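Local coordinates for Mll8374 protein (Mesorhizobium loti, PDB 3B5E) that probably hydrolyses carboxylic esters as a serine carboxylesterase of the alpha/beta-hydrolase fold, its natural substrate not being established, at residues T81-K86 with M145-H150; S87-T92 with M129-G134. All blocks are in the same frame, centred on the assembly; numbering follows the deposited sequence.

Contact 1 of 2, residues T81-K86 with M145-H150; sequences TRFEQK and MPVLDH. With EDO (1,2-ethanediol), chain N.
Q85 reaches across to the 145-150 loop and uses both ends of its amide on that loop's backbone. NE2 donates to the V147 carbonyl O at 2.9 Å in an almost straight bond; the acceptor lies in the amide plane and the donor in the carbonyl plane. OE1 receives the D149 N-H at 2.8 Å, again nearly straight, although this hydrogen comes in from above the plane of the amide C=O. The second N-H of NE2 turns back to F83 O, and water 3 donates to OE1 while accepting from H150 N, so each end of the amide has two partners and its rotation is fixed. The chain gets there by folding at chi2 (-67°), which turns the amide against the loop. The D149 carboxylate then stacks on it, the two planes only 5° apart, with OD2 3.5 Å from Q85 CG.

Further along, apolar groups take over. V147 CG1 meets the CD2-CE2 side of the F83 ring obliquely, 3.7 Å from CD2. The selenium of M145 sits at the ring's edge, near its plane, and the bend at chi3 (-68°) sends its methyl CE on to T81 CB at 3.8 Å. Water 2 bridges F83 N and V147 O, giving that carbonyl a second donor beside NE2. At the first turn of helix 85-106, the backbone N-H groups of Q85 and K86 hold O2 and O1 of an ethanediol, probably from the crystallisation liquor. Bonding the C=O and N-H that flank L148 roughly as a residue of a parallel strand would, the Q85 amide supplies the direct hydrogen bonds between the loop after strand 138-142 and the start of helix 85-106 in this alpha/beta-hydrolase fold.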
ATOM      1  N   THR A  81      11.217   8.297  11.135  1.00 24.49           N
ATOM      2  CA  THR A  81      11.723   8.656   9.804  1.00 24.10           C
ATOM      3  C   THR A  81      12.903   7.809   9.299  1.00 24.28           C
ATOM      4  O   THR A  81      13.267   7.938   8.133  1.00 26.28           O
ATOM      5  CB  THR A  81      12.071  10.162   9.663  1.00 25.84           C
ATOM      6  OG1 THR A  81      13.339  10.422  10.278  1.00 23.22           O
ATOM      7  CG2 THR A  81      10.982  11.050  10.264  1.00 22.31           C
ATOM      8  N   ARG A  82      13.459   6.924  10.130  1.00 20.10           N
ATOM      9  CA  ARG A  82      14.606   6.107   9.737  1.00 23.00           C
ATOM     10  C   ARG A  82      14.379   4.620   9.947  1.00 21.44           C
ATOM     11  O   ARG A  82      14.130   4.168  11.056  1.00 18.98           O
ATOM     12  CB  ARG A  82      15.856   6.519  10.492  1.00 23.28           C
ATOM     13  CG  ARG A  82      16.376   7.877  10.052  1.00 29.25           C
ATOM     14  CD  ARG A  82      17.833   8.087  10.397  1.00 30.11           C
ATOM     15  NE  ARG A  82      18.820   7.231   9.713  1.00 38.91           N
ATOM     16  CZ  ARG A  82      19.554   6.269  10.295  1.00 40.65           C
ATOM     17  NH1 ARG A  82      19.401   5.948  11.580  1.00 28.67           N
ATOM     18  NH2 ARG A  82      20.450   5.597   9.574  1.00 46.63           N
ATOM     19  N   PHE A  83      14.559   3.857   8.880  1.00 21.21           N
ATOM     20  CA  PHE A  83      14.139   2.471   8.858  1.00 21.57           C
ATOM     21  C   PHE A  83      15.295   1.565   8.527  1.00 20.22           C
ATOM     22  O   PHE A  83      16.250   1.974   7.845  1.00 22.32           O
ATOM     23  CB  PHE A  83      12.971   2.307   7.893  1.00 21.31           C
ATOM     24  CG  PHE A  83      11.847   3.230   8.211  1.00 20.64           C
ATOM     25  CD1 PHE A  83      10.969   2.913   9.229  1.00 22.87           C
ATOM     26  CD2 PHE A  83      11.725   4.446   7.570  1.00 22.96           C
ATOM     27  CE1 PHE A  83       9.964   3.771   9.582  1.00 24.40           C
ATOM     28  CE2 PHE A  83      10.737   5.327   7.933  1.00 22.41           C
ATOM     29  CZ  PHE A  83       9.830   4.977   8.925  1.00 25.41           C
ATOM     30  N   GLU A  84      15.226   0.332   9.021  0.50 21.11           N
ATOM     31  CA  GLU A  84      16.288  -0.647   8.808  0.50 20.86           C
ATOM     32  C   GLU A  84      16.228  -1.122   7.361  0.50 19.06           C
ATOM     33  O   GLU A  84      15.253  -1.732   6.943  0.50 18.63           O
ATOM     34  CB  GLU A  84      16.166  -1.825   9.781  0.50 20.84           C
ATOM     35  CG  GLU A  84      16.322  -1.404  11.224  0.50 22.34           C
ATOM     36  CD  GLU A  84      16.321  -2.554  12.209  0.50 24.06           C
ATOM     37  OE1 GLU A  84      16.203  -3.715  11.770  0.50 26.54           O
ATOM     38  OE2 GLU A  84      16.432  -2.292  13.429  0.50 31.69           O
ATOM     39  N   GLN A  85      17.288  -0.843   6.613  1.00 17.12           N
ATOM     40  CA  GLN A  85      17.271  -1.040   5.186  1.00 18.77           C
ATOM     41  C   GLN A  85      17.234  -2.526   4.847  1.00 18.35           C
ATOM     42  O   GLN A  85      16.485  -2.923   3.966  1.00 19.67           O
ATOM     43  CB  GLN A  85      18.446  -0.318   4.547  1.00 17.33           C
ATOM     44  CG  GLN A  85      18.446   1.161   4.782  1.00 18.63           C
ATOM     45  CD  GLN A  85      17.314   1.861   4.089  1.00 21.95           C
ATOM     46  OE1 GLN A  85      17.224   1.822   2.871  1.00 20.10           O
ATOM     47  NE2 GLN A  85      16.467   2.517   4.843  1.00 19.18           N
ATOM     48  N   LYS A  86      17.977  -3.336   5.603  1.00 19.77           N
ATOM     49  CA  LYS A  86      17.956  -4.796   5.455  1.00 21.85           C
ATOM     50  C   LYS A  86      16.537  -5.381   5.676  1.00 20.50           C
ATOM     51  O   LYS A  86      16.117  -6.319   4.992  1.00 19.74           O
ATOM     52  CB  LYS A  86      19.001  -5.415   6.405  1.00 21.94           C
ATOM     53  CG  LYS A  86      19.189  -6.891   6.284  1.00 29.65           C
HETATM   54  N   MSE A 145       6.150   8.469   2.763  1.00 20.54           N
HETATM   55  CA  MSE A 145       7.415   9.183   2.759  1.00 20.40           C
HETATM   56  C   MSE A 145       8.460   8.296   2.104  1.00 21.05           C
HETATM   57  O   MSE A 145       8.253   7.102   2.006  1.00 21.83           O
HETATM   58  CB  MSE A 145       7.842   9.574   4.189  1.00 21.15           C
HETATM   59  CG  MSE A 145       8.257   8.418   5.084  1.00 20.76           C
HETATM   60 SE   MSE A 145       8.938   9.053   6.771  0.75 17.84          SE
HETATM   61  CE  MSE A 145      10.593   9.902   6.166  1.00 19.54           C
ATOM     62  N   PRO A 146       9.582   8.881   1.624  1.00 22.08           N
ATOM     63  CA  PRO A 146      10.699   8.048   1.193  1.00 22.19           C
ATOM     64  C   PRO A 146      11.324   7.328   2.385  1.00 20.48           C
ATOM     65  O   PRO A 146      11.450   7.906   3.466  1.00 17.94           O
ATOM     66  CB  PRO A 146      11.704   9.061   0.582  1.00 22.19           C
ATOM     67  CG  PRO A 146      10.892  10.334   0.349  1.00 22.45           C
ATOM     68  CD  PRO A 146       9.873  10.318   1.457  1.00 20.16           C
ATOM     69  N   VAL A 147      11.660   6.059   2.172  1.00 19.42           N
ATOM     70  CA  VAL A 147      12.221   5.181   3.220  1.00 17.82           C
ATOM     71  C   VAL A 147      13.501   4.445   2.814  1.00 18.59           C
ATOM     72  O   VAL A 147      14.208   3.930   3.677  1.00 19.29           O
ATOM     73  CB  VAL A 147      11.185   4.138   3.729  1.00 19.92           C
ATOM     74  CG1 VAL A 147       9.953   4.845   4.307  1.00 17.37           C
ATOM     75  CG2 VAL A 147      10.735   3.131   2.623  1.00 14.08           C
ATOM     76  N   LEU A 148      13.785   4.373   1.511  1.00 20.42           N
ATOM     77  CA  LEU A 148      14.921   3.645   0.989  1.00 22.03           C
ATOM     78  C   LEU A 148      16.084   4.591   0.872  1.00 23.17           C
ATOM     79  O   LEU A 148      15.952   5.651   0.306  1.00 23.24           O
ATOM     80  CB  LEU A 148      14.652   3.068  -0.400  1.00 22.38           C
ATOM     81  CG  LEU A 148      14.018   1.699  -0.528  1.00 27.44           C
ATOM     82  CD1 LEU A 148      13.933   1.352  -2.037  1.00 28.36           C
ATOM     83  CD2 LEU A 148      14.844   0.677   0.271  1.00 19.73           C
ATOM     84  N   ASP A 149      17.229   4.206   1.395  1.00 23.92           N
ATOM     85  CA  ASP A 149      18.414   5.038   1.270  1.00 24.26           C
ATOM     86  C   ASP A 149      19.039   4.955  -0.120  1.00 26.62           C
ATOM     87  O   ASP A 149      19.538   5.954  -0.622  1.00 29.91           O
ATOM     88  CB  ASP A 149      19.486   4.633   2.286  1.00 25.97           C
ATOM     89  CG  ASP A 149      19.100   4.960   3.731  1.00 27.11           C
ATOM     90  OD1 ASP A 149      18.118   5.725   3.950  1.00 33.23           O
ATOM     91  OD2 ASP A 149      19.800   4.412   4.632  1.00 34.99           O
ATOM     92  N   HIS A 150      19.066   3.770  -0.705  1.00 28.29           N
ATOM     93  CA  HIS A 150      19.604   3.597  -2.042  1.00 30.38           C
ATOM     94  C   HIS A 150      18.491   2.990  -2.900  1.00 29.59           C
ATOM     95  O   HIS A 150      17.863   1.986  -2.529  1.00 32.26           O
ATOM     96  CB  HIS A 150      20.884   2.751  -2.022  1.00 33.03           C
ATOM     97  CG  HIS A 150      21.940   3.291  -1.098  1.00 43.59           C
ATOM     98  ND1 HIS A 150      22.420   4.584  -1.186  1.00 51.57           N
ATOM     99  CD2 HIS A 150      22.584   2.725  -0.047  1.00 48.28           C
ATOM    100  CE1 HIS A 150      23.321   4.785  -0.240  1.00 51.14           C
ATOM    101  NE2 HIS A 150      23.439   3.674   0.465  1.00 51.24           N
TER
HETATM  102  C1  EDO N 234      20.723  -1.671   8.217  1.00 45.48           C
HETATM  103  O1  EDO N 234      20.104  -2.544   7.286  1.00 37.52           O
HETATM  104  C2  EDO N 234      20.726  -0.275   7.623  1.00 43.66           C
HETATM  105  O2  EDO N 234      19.548   0.376   8.069  1.00 34.48           O
HETATM  106  O   HOH W   1      13.652   7.883   5.628  1.00 39.00           O
HETATM  107  O   HOH W   2      14.776   5.073   6.202  1.00 27.93           O
HETATM  108  O   HOH W   3      18.809   1.217   0.742  1.00 30.02           O

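Contact 2 of 2, residues S87-T92 with M129-G134; sequences SILAET and MLLHPG
At the edge of the H132 imidazole, near the ring plane, lies the methyl CG2 of T92, 3.6 Å from CD2. The main chain of T92 comes in differently: its O, 3.9 Å from H132 CD2, stands well above the ring plane and outside the ring's outline, so of these T92 groups only the methyl makes an edge contact. At NE2 the ring is joined to helix 85-106 through water 4, which lies 2.7 Å from that nitrogen and donates to the main-chain O of L89. A93 and A96, further along the helix, also touch the H132 side chain.

T92 was modelled in two conformers. In the one described here, CG2 is anti to the backbone N and faces H132, while OG1 (chi1 -52°) turns back along its own helix and donates to I88 O at 2.6 Å. That carbonyl also takes the T92 N-H, and the two donors approach from opposite faces of its plane.

Beside this polar patch the contact is greasy. L131, the last residue of its helix, puts CD1 among three side chains of the other: 3.7 Å from L89 CD1, where the two leucines cross at about a right angle, and more loosely 4.2 Å from T92 CG2 and 4.4 Å from I88 CG2. The C-terminal end of helix 120-131, together with H132 just after it, thus packs on the early turns of helix 85-106. T92 also touches L124, S127 and L128 of helix 120-131, the helix between the adjacent central strands 113-118 and 138-142.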
ATOM      1  N   SER A  87      15.800  -4.793   6.613  1.00 19.14           N
ATOM      2  CA  SER A  87      14.419  -5.143   6.869  1.00 18.99           C
ATOM      3  C   SER A  87      13.467  -4.785   5.727  1.00 20.24           C
ATOM      4  O   SER A  87      12.631  -5.601   5.332  1.00 18.42           O
ATOM      5  CB  SER A  87      13.964  -4.524   8.174  1.00 19.28           C
ATOM      6  OG  SER A  87      12.674  -4.992   8.510  1.00 15.99           O
ATOM      7  N   ILE A  88      13.614  -3.588   5.169  1.00 19.93           N
ATOM      8  CA  ILE A  88      12.799  -3.189   4.019  1.00 19.28           C
ATOM      9  C   ILE A  88      13.041  -4.172   2.878  1.00 19.71           C
ATOM     10  O   ILE A  88      12.119  -4.652   2.252  1.00 16.72           O
ATOM     11  CB  ILE A  88      13.103  -1.741   3.528  1.00 18.33           C
ATOM     12  CG1 ILE A  88      12.781  -0.700   4.621  1.00 18.53           C
ATOM     13  CG2 ILE A  88      12.295  -1.397   2.227  1.00 19.72           C
ATOM     14  CD1 ILE A  88      13.226   0.746   4.335  1.00 19.54           C
ATOM     15  N   LEU A  89      14.297  -4.473   2.625  1.00 19.21           N
ATOM     16  CA  LEU A  89      14.635  -5.364   1.516  1.00 21.94           C
ATOM     17  C   LEU A  89      14.030  -6.777   1.709  1.00 20.27           C
ATOM     18  O   LEU A  89      13.447  -7.331   0.766  1.00 19.68           O
ATOM     19  CB  LEU A  89      16.140  -5.415   1.315  1.00 23.15           C
ATOM     20  CG  LEU A  89      16.784  -4.389   0.359  1.00 26.16           C
ATOM     21  CD1 LEU A  89      16.268  -2.963   0.534  1.00 30.09           C
ATOM     22  CD2 LEU A  89      18.279  -4.417   0.539  1.00 29.45           C
ATOM     23  N   ALA A  90      14.137  -7.322   2.925  1.00 18.93           N
ATOM     24  CA  ALA A  90      13.707  -8.680   3.210  1.00 18.98           C
ATOM     25  C   ALA A  90      12.196  -8.789   3.129  1.00 19.65           C
ATOM     26  O   ALA A  90      11.669  -9.732   2.537  1.00 19.75           O
ATOM     27  CB  ALA A  90      14.218  -9.148   4.583  1.00 19.27           C
ATOM     28  N   GLU A  91      11.508  -7.838   3.743  1.00 16.43           N
ATOM     29  CA  GLU A  91      10.045  -7.863   3.830  1.00 18.54           C
ATOM     30  C   GLU A  91       9.401  -7.549   2.495  1.00 16.78           C
ATOM     31  O   GLU A  91       8.384  -8.143   2.135  1.00 17.14           O
ATOM     32  CB  GLU A  91       9.571  -6.930   4.948  1.00 18.43           C
ATOM     33  CG  GLU A  91      10.050  -7.346   6.350  1.00 23.03           C
ATOM     34  CD  GLU A  91       9.589  -8.748   6.738  1.00 27.48           C
ATOM     35  OE1 GLU A  91       8.384  -9.061   6.611  1.00 28.28           O
ATOM     36  OE2 GLU A  91      10.449  -9.547   7.156  1.00 37.12           O
ATOM     37  N   THR A  92      10.022  -6.658   1.734  0.50 17.24           N
ATOM     38  CA  THR A  92       9.535  -6.333   0.406  0.50 17.77           C
ATOM     39  C   THR A  92       9.700  -7.557  -0.531  0.50 17.52           C
ATOM     40  O   THR A  92       8.803  -7.860  -1.323  0.50 17.50           O
ATOM     41  CB  THR A  92      10.198  -5.036  -0.140  0.50 18.26           C
ATOM     42  OG1 THR A  92      10.059  -3.971   0.818  0.50 18.55           O
ATOM     43  CG2 THR A  92       9.584  -4.603  -1.447  0.50 12.20           C
HETATM   44  N   MSE A 129       7.473  -1.321  -5.447  1.00 22.89           N
HETATM   45  CA  MSE A 129       7.593  -0.793  -6.819  1.00 24.19           C
HETATM   46  C   MSE A 129       9.049  -0.608  -7.261  1.00 21.87           C
HETATM   47  O   MSE A 129       9.397  -0.922  -8.391  1.00 21.79           O
HETATM   48  CB  MSE A 129       6.867   0.559  -6.970  1.00 22.18           C
HETATM   49  CG  MSE A 129       5.357   0.477  -6.845  1.00 28.78           C
HETATM   50 SE   MSE A 129       4.573   2.300  -6.679  0.75 36.16          SE
HETATM   51  CE  MSE A 129       5.564   3.063  -8.046  1.00 23.27           C
ATOM     52  N   LEU A 130       9.888  -0.099  -6.361  1.00 20.13           N
ATOM     53  CA  LEU A 130      11.260   0.251  -6.712  1.00 21.22           C
ATOM     54  C   LEU A 130      12.191  -0.939  -6.689  1.00 23.32           C
ATOM     55  O   LEU A 130      13.130  -1.002  -7.471  1.00 22.90           O
ATOM     56  CB  LEU A 130      11.755   1.353  -5.787  1.00 21.38           C
ATOM     57  CG  LEU A 130      11.097   2.714  -6.069  1.00 19.72           C
ATOM     58  CD1 LEU A 130      11.226   3.591  -4.845  1.00 17.13           C
ATOM     59  CD2 LEU A 130      11.692   3.367  -7.327  1.00 20.76           C
ATOM     60  N   LEU A 131      11.904  -1.904  -5.829  1.00 22.46           N
ATOM     61  CA  LEU A 131      12.772  -3.052  -5.650  1.00 21.69           C
ATOM     62  C   LEU A 131      12.332  -4.296  -6.452  1.00 20.67           C
ATOM     63  O   LEU A 131      13.171  -5.142  -6.748  1.00 22.46           O
ATOM     64  CB  LEU A 131      12.876  -3.391  -4.167  1.00 18.30           C
ATOM     65  CG  LEU A 131      13.548  -2.368  -3.237  1.00 20.83           C
ATOM     66  CD1 LEU A 131      13.338  -2.740  -1.782  1.00 16.06           C
ATOM     67  CD2 LEU A 131      15.072  -2.215  -3.504  1.00 22.91           C
ATOM     68  N   HIS A 132      11.041  -4.416  -6.780  1.00 22.73           N
ATOM     69  CA  HIS A 132      10.493  -5.599  -7.422  1.00 21.48           C
ATOM     70  C   HIS A 132       9.552  -5.193  -8.510  1.00 23.88           C
ATOM     71  O   HIS A 132       8.355  -5.322  -8.360  1.00 22.65           O
ATOM     72  CB  HIS A 132       9.795  -6.478  -6.409  1.00 20.88           C
ATOM     73  CG  HIS A 132      10.731  -6.992  -5.373  1.00 23.21           C
ATOM     74  ND1 HIS A 132      11.532  -8.085  -5.586  1.00 24.48           N
ATOM     75  CD2 HIS A 132      11.079  -6.501  -4.159  1.00 25.17           C
ATOM     76  CE1 HIS A 132      12.290  -8.286  -4.520  1.00 26.58           C
ATOM     77  NE2 HIS A 132      12.058  -7.321  -3.654  1.00 21.99           N
ATOM     78  N   PRO A 133      10.105  -4.671  -9.608  1.00 24.80           N
ATOM     79  CA  PRO A 133       9.271  -4.220 -10.698  1.00 26.75           C
ATOM     80  C   PRO A 133       8.536  -5.371 -11.398  1.00 25.33           C
ATOM     81  O   PRO A 133       8.970  -6.525 -11.373  1.00 25.94           O
ATOM     82  CB  PRO A 133      10.271  -3.564 -11.648  1.00 28.48           C
ATOM     83  CG  PRO A 133      11.563  -4.226 -11.348  1.00 25.68           C
ATOM     84  CD  PRO A 133      11.541  -4.471  -9.890  1.00 25.48           C
ATOM     85  N   GLY A 134       7.406  -5.037 -11.999  1.00 24.60           N
ATOM     86  CA  GLY A 134       6.610  -5.996 -12.707  1.00 25.38           C
ATOM     87  C   GLY A 134       5.459  -6.561 -11.907  1.00 26.07           C
ATOM     88  O   GLY A 134       4.768  -7.441 -12.396  1.00 29.16           O
TER
HETATM   89  O   HOH W   4      13.813  -6.480  -1.770  1.00 28.24           O

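Contact 1 and contact 2, with centres 12 Å apart, follow one another along helix 85-106: the first takes its opening turn, the second the turns after it, and in sequence contact 2 is nested inside the loop that contact 1 closes. I88 and L89 join them. I88 CD1 lies 3.4 Å from V147 O and 3.9 Å from F83 CB, while L148 CD2 packs 3.8 Å from I88 CG2 and 3.9 Å from L89 CD1. Contact 1 borders the likely catalytic centre: M145 lies near, without touching, the presumed S119-H199-D169 triad, and its N is hydrogen-bonded to N123 of helix 120-131.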